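Local coordinates for uncharacterized protein (Mycobacterium tuberculosis, PDB 4Q6U) that is of unknown function but is built from three sensor-like domains, one GAF-like and two PAS-like, and so probably takes part in signal sensing, at residues F144-P149 / Y264-S269; N156-L161 / I319-D324. One frame throughout, in Å; residues are numbered along the deposited sequence.

Both contacts join the middle PAS-like domain to the C-terminal PAS-like domain. The middle domain contributes 144-149 and 156-161 before the C-terminal one contributes 264-269 and 319-324, so the segments alternate along the chain and the two domains meet at two places. Contact 1 is a salt bridge with waters between two loops at the surface; contact 2 is a buried, mostly apolar packing of a helix on the corner after a strand, with a polar side. Their centres lie about 20 Å apart. Leu-148 connects them: its CD1 packs 4.0 Å from CD2 of Leu-161 and 3.9 Å from OE2 of Glu-157. A second subunit covers part of contact 2, whereas none touches the segments of contact 1.

Contact 1: F144-P149 / Y264-S269; sequences FAEDLP and YDWRRS
Glu-146 and Arg-267 face each other where two irregular, helix-like turns meet, their CA atoms 8.3 Å apart, so the contact is made by side chains. One turn belongs to the middle PAS-like domain, the other to the C-terminal one, making this an interdomain loop-to-loop salt bridge. Glu-146 suits the place because its long chain, extended beyond CG, carries the carboxylate across to the other loop. There NE of Arg-267 donates to OE2 of Glu-146 at 2.9 Å and 162°; OE2 lies near the guanidinium plane, while NE sits above the carboxylate plane, 49° out of it. Arg-267 is long enough to bend at chi3 (59°), which brings its guanidinium edge to OE2 while its CG lies over a face of the Trp-266 indole. A water bonded to both OE2 of Glu-146 and NH2 of Arg-267 adds a second link. The other oxygen, OE1, accepts from the backbone N of Ala-143, which steadies the carboxylate from its own loop. Beside the salt bridge, the broad indole gives Glu-146 an apolar surface, CG of Glu-146 approaching CZ3 of Trp-266 obliquely at 3.5 Å. Arg-267's own turn is held by an Asx motif, in which OD1 of Asp-265 accepts from N of Arg-268.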
ATOM      1  N   PHE B 144     -16.889   2.462 -15.887  1.00 24.28           N
ATOM      2  CA  PHE B 144     -16.135   1.670 -14.916  1.00 25.11           C
ATOM      3  C   PHE B 144     -16.046   2.429 -13.592  1.00 28.66           C
ATOM      4  O   PHE B 144     -16.094   1.831 -12.522  1.00 25.79           O
ATOM      5  CB  PHE B 144     -14.727   1.342 -15.434  1.00 27.44           C
ATOM      6  CG  PHE B 144     -14.704   0.479 -16.669  1.00 32.37           C
ATOM      7  CD1 PHE B 144     -15.805  -0.279 -17.040  1.00 29.38           C
ATOM      8  CD2 PHE B 144     -13.569   0.434 -17.468  1.00 28.51           C
ATOM      9  CE1 PHE B 144     -15.781  -1.073 -18.182  1.00 31.30           C
ATOM     10  CE2 PHE B 144     -13.529  -0.360 -18.607  1.00 26.32           C
ATOM     11  CZ  PHE B 144     -14.638  -1.119 -18.968  1.00 29.00           C
ATOM     12  N   ALA B 145     -15.951   3.754 -13.660  1.00 29.64           N
ATOM     13  CA  ALA B 145     -15.810   4.555 -12.441  1.00 25.95           C
ATOM     14  C   ALA B 145     -17.093   4.565 -11.590  1.00 30.60           C
ATOM     15  O   ALA B 145     -17.087   5.067 -10.464  1.00 27.92           O
ATOM     16  CB  ALA B 145     -15.380   6.012 -12.794  1.00 19.96           C
ATOM     17  N   GLU B 146     -18.187   4.000 -12.114  1.00 28.18           N
ATOM     18  CA  GLU B 146     -19.417   3.863 -11.328  1.00 25.97           C
ATOM     19  C   GLU B 146     -19.434   2.550 -10.529  1.00 29.25           C
ATOM     20  O   GLU B 146     -20.232   2.383  -9.603  1.00 29.13           O
ATOM     21  CB  GLU B 146     -20.664   3.944 -12.240  1.00 24.32           C
ATOM     22  CG  GLU B 146     -20.805   5.294 -12.970  1.00 24.15           C
ATOM     23  CD  GLU B 146     -22.049   5.393 -13.847  1.00 28.82           C
ATOM     24  OE1 GLU B 146     -21.917   5.202 -15.075  1.00 33.42           O
ATOM     25  OE2 GLU B 146     -23.148   5.690 -13.323  1.00 30.82           O
ATOM     26  N   ASP B 147     -18.562   1.616 -10.900  1.00 27.85           N
ATOM     27  CA  ASP B 147     -18.464   0.335 -10.204  1.00 26.58           C
ATOM     28  C   ASP B 147     -17.316   0.348  -9.183  1.00 31.98           C
ATOM     29  O   ASP B 147     -17.327  -0.399  -8.216  1.00 38.74           O
ATOM     30  CB  ASP B 147     -18.273  -0.805 -11.208  1.00 26.81           C
ATOM     31  CG  ASP B 147     -19.567  -1.181 -11.915  1.00 32.01           C
ATOM     32  OD1 ASP B 147     -20.573  -0.461 -11.726  1.00 31.45           O
ATOM     33  OD2 ASP B 147     -19.570  -2.202 -12.641  1.00 29.94           O
ATOM     34  N   LEU B 148     -16.322   1.191  -9.414  1.00 31.89           N
ATOM     35  CA  LEU B 148     -15.229   1.353  -8.460  1.00 25.37           C
ATOM     36  C   LEU B 148     -15.569   2.496  -7.513  1.00 28.81           C
ATOM     37  O   LEU B 148     -16.241   3.447  -7.906  1.00 28.61           O
ATOM     38  CB  LEU B 148     -13.918   1.620  -9.196  1.00 25.73           C
ATOM     39  CG  LEU B 148     -13.456   0.488 -10.117  1.00 31.08           C
ATOM     40  CD1 LEU B 148     -12.213   0.902 -10.888  1.00 21.28           C
ATOM     41  CD2 LEU B 148     -13.191  -0.783  -9.317  1.00 26.63           C
ATOM     42  N   PRO B 149     -15.134   2.406  -6.248  1.00 27.26           N
ATOM     43  CA  PRO B 149     -15.432   3.528  -5.362  1.00 28.70           C
ATOM     44  C   PRO B 149     -14.724   4.790  -5.832  1.00 31.32           C
ATOM     45  O   PRO B 149     -13.739   4.691  -6.567  1.00 29.41           O
ATOM     46  CB  PRO B 149     -14.878   3.070  -4.011  1.00 31.02           C
ATOM     47  CG  PRO B 149     -14.854   1.592  -4.100  1.00 33.48           C
ATOM     48  CD  PRO B 149     -14.550   1.262  -5.521  1.00 29.73           C
ATOM     49  N   TYR B 264     -19.289  18.083 -16.559  1.00 37.34           N
ATOM     50  CA  TYR B 264     -19.708  17.482 -17.820  1.00 38.71           C
ATOM     51  C   TYR B 264     -20.392  16.126 -17.584  1.00 38.49           C
ATOM     52  O   TYR B 264     -20.312  15.562 -16.498  1.00 35.05           O
ATOM     53  CB  TYR B 264     -18.505  17.348 -18.764  1.00 37.02           C
ATOM     54  CG  TYR B 264     -17.561  16.191 -18.458  1.00 36.37           C
ATOM     55  CD1 TYR B 264     -16.627  16.271 -17.435  1.00 36.97           C
ATOM     56  CD2 TYR B 264     -17.593  15.032 -19.218  1.00 37.04           C
ATOM     57  CE1 TYR B 264     -15.769  15.213 -17.173  1.00 35.94           C
ATOM     58  CE2 TYR B 264     -16.739  13.973 -18.961  1.00 34.61           C
ATOM     59  CZ  TYR B 264     -15.830  14.068 -17.946  1.00 32.44           C
ATOM     60  OH  TYR B 264     -14.987  13.009 -17.704  1.00 40.51           O
ATOM     61  N   ASP B 265     -21.080  15.620 -18.601  1.00 39.24           N
ATOM     62  CA  ASP B 265     -21.879  14.407 -18.447  1.00 33.63           C
ATOM     63  C   ASP B 265     -21.046  13.171 -18.750  1.00 33.46           C
ATOM     64  O   ASP B 265     -21.180  12.569 -19.820  1.00 35.37           O
ATOM     65  CB  ASP B 265     -23.118  14.462 -19.359  1.00 34.71           C
ATOM     66  CG  ASP B 265     -24.218  13.503 -18.916  1.00 41.40           C
ATOM     67  OD1 ASP B 265     -23.932  12.559 -18.147  1.00 33.70           O
ATOM     68  OD2 ASP B 265     -25.371  13.683 -19.348  1.00 45.46           O
ATOM     69  N   TRP B 266     -20.191  12.797 -17.798  1.00 30.93           N
ATOM     70  CA  TRP B 266     -19.352  11.613 -17.926  1.00 31.73           C
ATOM     71  C   TRP B 266     -20.179  10.326 -17.867  1.00 33.07           C
ATOM     72  O   TRP B 266     -19.780   9.310 -18.432  1.00 29.46           O
ATOM     73  CB  TRP B 266     -18.261  11.595 -16.830  1.00 33.20           C
ATOM     74  CG  TRP B 266     -18.805  11.668 -15.434  1.00 35.88           C
ATOM     75  CD1 TRP B 266     -19.163  12.795 -14.746  1.00 35.61           C
ATOM     76  CD2 TRP B 266     -19.055  10.566 -14.555  1.00 32.15           C
ATOM     77  NE1 TRP B 266     -19.629  12.459 -13.496  1.00 31.47           N
ATOM     78  CE2 TRP B 266     -19.565  11.100 -13.352  1.00 31.53           C
ATOM     79  CE3 TRP B 266     -18.893   9.180 -14.668  1.00 32.37           C
ATOM     80  CZ2 TRP B 266     -19.926  10.290 -12.268  1.00 34.15           C
ATOM     81  CZ3 TRP B 266     -19.241   8.378 -13.582  1.00 28.64           C
ATOM     82  CH2 TRP B 266     -19.758   8.939 -12.405  1.00 26.44           C
ATOM     83  N   ARG B 267     -21.331  10.369 -17.200  1.00 26.85           N
ATOM     84  CA  ARG B 267     -22.156   9.159 -17.068  1.00 28.80           C
ATOM     85  C   ARG B 267     -22.867   8.801 -18.375  1.00 29.70           C
ATOM     86  O   ARG B 267     -22.830   7.650 -18.815  1.00 29.69           O
ATOM     87  CB  ARG B 267     -23.173   9.328 -15.935  1.00 32.88           C
ATOM     88  CG  ARG B 267     -22.533   9.230 -14.542  1.00 35.38           C
ATOM     89  CD  ARG B 267     -23.555   9.285 -13.412  1.00 42.79           C
ATOM     90  NE  ARG B 267     -24.542   8.213 -13.512  1.00 46.17           N
ATOM     91  CZ  ARG B 267     -25.827   8.412 -13.787  1.00 48.97           C
ATOM     92  NH1 ARG B 267     -26.280   9.641 -13.969  1.00 50.48           N
ATOM     93  NH2 ARG B 267     -26.657   7.385 -13.873  1.00 41.68           N
ATOM     94  N   ARG B 268     -23.498   9.784 -19.000  1.00 30.94           N
ATOM     95  CA  ARG B 268     -24.199   9.537 -20.266  1.00 32.09           C
ATOM     96  C   ARG B 268     -23.211   9.154 -21.365  1.00 33.08           C
ATOM     97  O   ARG B 268     -23.479   8.260 -22.171  1.00 31.95           O
ATOM     98  CB  ARG B 268     -24.994  10.766 -20.693  1.00 31.13           C
ATOM     99  CG  ARG B 268     -25.887  10.543 -21.925  1.00 38.81           C
ATOM    100  CD  ARG B 268     -26.366  11.860 -22.487  1.00 45.15           C
ATOM    101  NE  ARG B 268     -25.321  12.522 -23.270  1.00 68.01           N
ATOM    102  CZ  ARG B 268     -24.901  13.768 -23.066  1.00 80.47           C
ATOM    103  NH1 ARG B 268     -25.441  14.507 -22.104  1.00 81.26           N
ATOM    104  NH2 ARG B 268     -23.942  14.280 -23.831  1.00 80.90           N
ATOM    105  N   SER B 269     -22.063   9.828 -21.397  1.00 28.73           N
ATOM    106  CA  SER B 269     -21.133   9.625 -22.502  1.00 35.72           C
ATOM    107  C   SER B 269     -20.243   8.392 -22.295  1.00 31.54           C
ATOM    108  O   SER B 269     -19.427   8.068 -23.156  1.00 28.78           O
ATOM    109  CB  SER B 269     -20.275  10.881 -22.727  1.00 33.88           C
ATOM    110  OG  SER B 269     -19.435  11.135 -21.608  1.00 32.27           O
TER
HETATM  111  O   HOH W   1     -23.713   5.949 -16.873  1.00 32.45           O
HETATM  112  O   HOH W   2     -25.527   4.894 -13.983  1.00 32.68           O

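Contact 2: N156-L161 / I319-D324; sequences NETQVL and IELEPD
Leu-161 and Thr-158 of helix 157-165 lie against Leu-321, at the corner the chain turns after strand 309-320 of the C-terminal PAS-like sheet; Leu-321 and Glu-322 form a classic beta bulge opposite Thr-325. The tight part is mostly apolar. Leu-321 points its side chain at the helix, and its CD1 packs 3.7 Å from CB of Leu-161, one turn beyond Thr-158. A branched leucine suits this buried spot, where Val-165 and Ala-327 also touch it and Leu-228 of the second subunit packs on Thr-158, Leu-161 and Leu-321. Thr-158 fits because its chi1 of -59° sets the methyl CG2 anti to the backbone N, on the side of the corner, where it lies 3.4 Å from the carbonyl O of Leu-321. The looser side is polar and partly exposed. Here the backbone of Gln-159 sends its side chain away at first, but a bend at chi2 (57°) brings the amide back to Glu-322. Glu-322 answers with a chain extended beyond CG, and the amide and carboxylate planes are nearly coplanar, 12° apart. A water accepts from NE2 of Gln-159 and donates to O of Leu-321, joining the polar side to that carbonyl. The direct bond runs from NE2 of Gln-159 to OE2 of Glu-322, 2.9 Å long, reaching the anti side of the carboxylate.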
ATOM      1  N   ASN B 156      -5.440  -4.960  -4.657  1.00 33.62           N
ATOM      2  CA  ASN B 156      -5.335  -5.368  -6.054  1.00 30.71           C
ATOM      3  C   ASN B 156      -6.157  -4.524  -7.021  1.00 28.69           C
ATOM      4  O   ASN B 156      -6.425  -4.951  -8.144  1.00 34.98           O
ATOM      5  CB  ASN B 156      -5.718  -6.849  -6.203  1.00 34.92           C
ATOM      6  CG  ASN B 156      -4.671  -7.774  -5.614  1.00 54.59           C
ATOM      7  OD1 ASN B 156      -4.852  -8.339  -4.532  1.00 54.86           O
ATOM      8  ND2 ASN B 156      -3.548  -7.904  -6.311  1.00 60.65           N
ATOM      9  N   GLU B 157      -6.532  -3.317  -6.610  1.00 30.30           N
ATOM     10  CA  GLU B 157      -7.228  -2.411  -7.522  1.00 31.20           C
ATOM     11  C   GLU B 157      -6.327  -2.054  -8.714  1.00 32.64           C
ATOM     12  O   GLU B 157      -6.811  -1.785  -9.812  1.00 32.18           O
ATOM     13  CB  GLU B 157      -7.696  -1.140  -6.795  1.00 32.63           C
ATOM     14  CG  GLU B 157      -8.606  -0.235  -7.660  1.00 28.23           C
ATOM     15  CD  GLU B 157      -9.547   0.627  -6.831  1.00 26.49           C
ATOM     16  OE1 GLU B 157      -9.397   0.665  -5.594  1.00 27.46           O
ATOM     17  OE2 GLU B 157     -10.446   1.270  -7.413  1.00 27.59           O
ATOM     18  N   THR B 158      -5.014  -2.064  -8.496  1.00 32.77           N
ATOM     19  CA  THR B 158      -4.056  -1.845  -9.578  1.00 32.49           C
ATOM     20  C   THR B 158      -4.259  -2.865 -10.700  1.00 35.21           C
ATOM     21  O   THR B 158      -4.200  -2.529 -11.884  1.00 33.67           O
ATOM     22  CB  THR B 158      -2.592  -1.929  -9.062  1.00 44.03           C
ATOM     23  OG1 THR B 158      -2.378  -0.939  -8.043  1.00 36.74           O
ATOM     24  CG2 THR B 158      -1.601  -1.703 -10.199  1.00 40.81           C
ATOM     25  N   GLN B 159      -4.496  -4.113 -10.314  1.00 35.39           N
ATOM     26  CA  GLN B 159      -4.704  -5.186 -11.280  1.00 34.31           C
ATOM     27  C   GLN B 159      -6.031  -5.042 -11.998  1.00 31.08           C
ATOM     28  O   GLN B 159      -6.157  -5.441 -13.152  1.00 37.92           O
ATOM     29  CB  GLN B 159      -4.631  -6.553 -10.600  1.00 40.56           C
ATOM     30  CG  GLN B 159      -3.252  -7.172 -10.643  1.00 51.98           C
ATOM     31  CD  GLN B 159      -2.214  -6.270 -10.024  1.00 58.86           C
ATOM     32  OE1 GLN B 159      -2.336  -5.875  -8.864  1.00 60.48           O
ATOM     33  NE2 GLN B 159      -1.191  -5.921 -10.799  1.00 60.53           N
ATOM     34  N   VAL B 160      -7.025  -4.475 -11.324  1.00 32.11           N
ATOM     35  CA  VAL B 160      -8.311  -4.232 -11.981  1.00 29.50           C
ATOM     36  C   VAL B 160      -8.129  -3.193 -13.076  1.00 34.21           C
ATOM     37  O   VAL B 160      -8.577  -3.371 -14.207  1.00 37.20           O
ATOM     38  CB  VAL B 160      -9.393  -3.750 -10.994  1.00 36.23           C
ATOM     39  CG1 VAL B 160     -10.658  -3.306 -11.751  1.00 31.69           C
ATOM     40  CG2 VAL B 160      -9.723  -4.834  -9.982  1.00 30.53           C
ATOM     41  N   LEU B 161      -7.464  -2.098 -12.732  1.00 29.66           N
ATOM     42  CA  LEU B 161      -7.228  -1.038 -13.693  1.00 30.89           C
ATOM     43  C   LEU B 161      -6.340  -1.539 -14.824  1.00 28.41           C
ATOM     44  O   LEU B 161      -6.554  -1.207 -15.983  1.00 38.53           O
ATOM     45  CB  LEU B 161      -6.597   0.173 -12.996  1.00 28.37           C
ATOM     46  CG  LEU B 161      -7.426   0.799 -11.876  1.00 25.89           C
ATOM     47  CD1 LEU B 161      -6.570   1.756 -10.995  1.00 23.49           C
ATOM     48  CD2 LEU B 161      -8.633   1.538 -12.437  1.00 25.89           C
ATOM     49  N   ILE B 319       0.546   7.212 -15.554  1.00 38.94           N
ATOM     50  CA  ILE B 319       0.783   6.337 -14.413  1.00 39.76           C
ATOM     51  C   ILE B 319       1.105   4.922 -14.883  1.00 37.15           C
ATOM     52  O   ILE B 319       0.381   4.356 -15.691  1.00 35.22           O
ATOM     53  CB  ILE B 319      -0.438   6.273 -13.473  1.00 38.14           C
ATOM     54  CG1 ILE B 319      -0.960   7.672 -13.144  1.00 31.13           C
ATOM     55  CG2 ILE B 319      -0.102   5.501 -12.210  1.00 37.21           C
ATOM     56  CD1 ILE B 319       0.107   8.638 -12.641  1.00 28.45           C
ATOM     57  N   GLU B 320       2.181   4.345 -14.369  1.00 34.44           N
ATOM     58  CA  GLU B 320       2.533   2.973 -14.723  1.00 38.55           C
ATOM     59  C   GLU B 320       1.964   1.988 -13.710  1.00 39.82           C
ATOM     60  O   GLU B 320       2.404   1.941 -12.557  1.00 42.19           O
ATOM     61  CB  GLU B 320       4.054   2.815 -14.820  1.00 47.10           C
ATOM     62  CG  GLU B 320       4.507   1.474 -15.378  1.00 47.23           C
ATOM     63  CD  GLU B 320       6.022   1.357 -15.470  1.00 56.17           C
ATOM     64  OE1 GLU B 320       6.710   2.400 -15.428  1.00 55.49           O
ATOM     65  OE2 GLU B 320       6.528   0.220 -15.579  1.00 59.10           O
ATOM     66  N   LEU B 321       0.993   1.196 -14.157  1.00 37.80           N
ATOM     67  CA  LEU B 321       0.267   0.255 -13.314  1.00 39.51           C
ATOM     68  C   LEU B 321       1.035  -1.052 -13.199  1.00 44.82           C
ATOM     69  O   LEU B 321       1.157  -1.633 -12.126  1.00 52.89           O
ATOM     70  CB  LEU B 321      -1.134  -0.005 -13.898  1.00 36.02           C
ATOM     71  CG  LEU B 321      -2.045   1.218 -14.037  1.00 35.07           C
ATOM     72  CD1 LEU B 321      -3.368   0.855 -14.742  1.00 30.98           C
ATOM     73  CD2 LEU B 321      -2.305   1.841 -12.678  1.00 38.15           C
ATOM     74  N   GLU B 322       1.521  -1.511 -14.341  1.00 44.24           N
ATOM     75  CA  GLU B 322       2.369  -2.684 -14.449  1.00 53.28           C
ATOM     76  C   GLU B 322       3.421  -2.323 -15.474  1.00 53.92           C
ATOM     77  O   GLU B 322       3.229  -1.366 -16.227  1.00 51.13           O
ATOM     78  CB  GLU B 322       1.569  -3.919 -14.885  1.00 54.35           C
ATOM     79  CG  GLU B 322       0.502  -4.358 -13.897  1.00 59.03           C
ATOM     80  CD  GLU B 322      -0.375  -5.468 -14.447  1.00 60.47           C
ATOM     81  OE1 GLU B 322      -0.226  -5.814 -15.639  1.00 57.54           O
ATOM     82  OE2 GLU B 322      -1.215  -5.990 -13.686  1.00 63.75           O
ATOM     83  N   PRO B 323       4.538  -3.065 -15.507  1.00 59.77           N
ATOM     84  CA  PRO B 323       5.554  -2.809 -16.533  1.00 63.52           C
ATOM     85  C   PRO B 323       4.947  -2.750 -17.934  1.00 66.55           C
ATOM     86  O   PRO B 323       4.221  -3.663 -18.325  1.00 68.06           O
ATOM     87  CB  PRO B 323       6.515  -4.000 -16.391  1.00 65.07           C
ATOM     88  CG  PRO B 323       5.836  -4.965 -15.447  1.00 64.62           C
ATOM     89  CD  PRO B 323       4.952  -4.134 -14.586  1.00 59.67           C
ATOM     90  N   ASP B 324       5.224  -1.659 -18.646  1.00 65.27           N
ATOM     91  CA  ASP B 324       4.689  -1.407 -19.985  1.00 61.95           C
ATOM     92  C   ASP B 324       3.164  -1.302 -20.015  1.00 58.79           C
ATOM     93  O   ASP B 324       2.561  -1.404 -21.080  1.00 67.34           O
ATOM     94  CB  ASP B 324       5.151  -2.494 -20.963  1.00 62.66           C
TER
HETATM   95  O   HOH W   3       0.997  -4.299 -10.380  1.00 58.82           O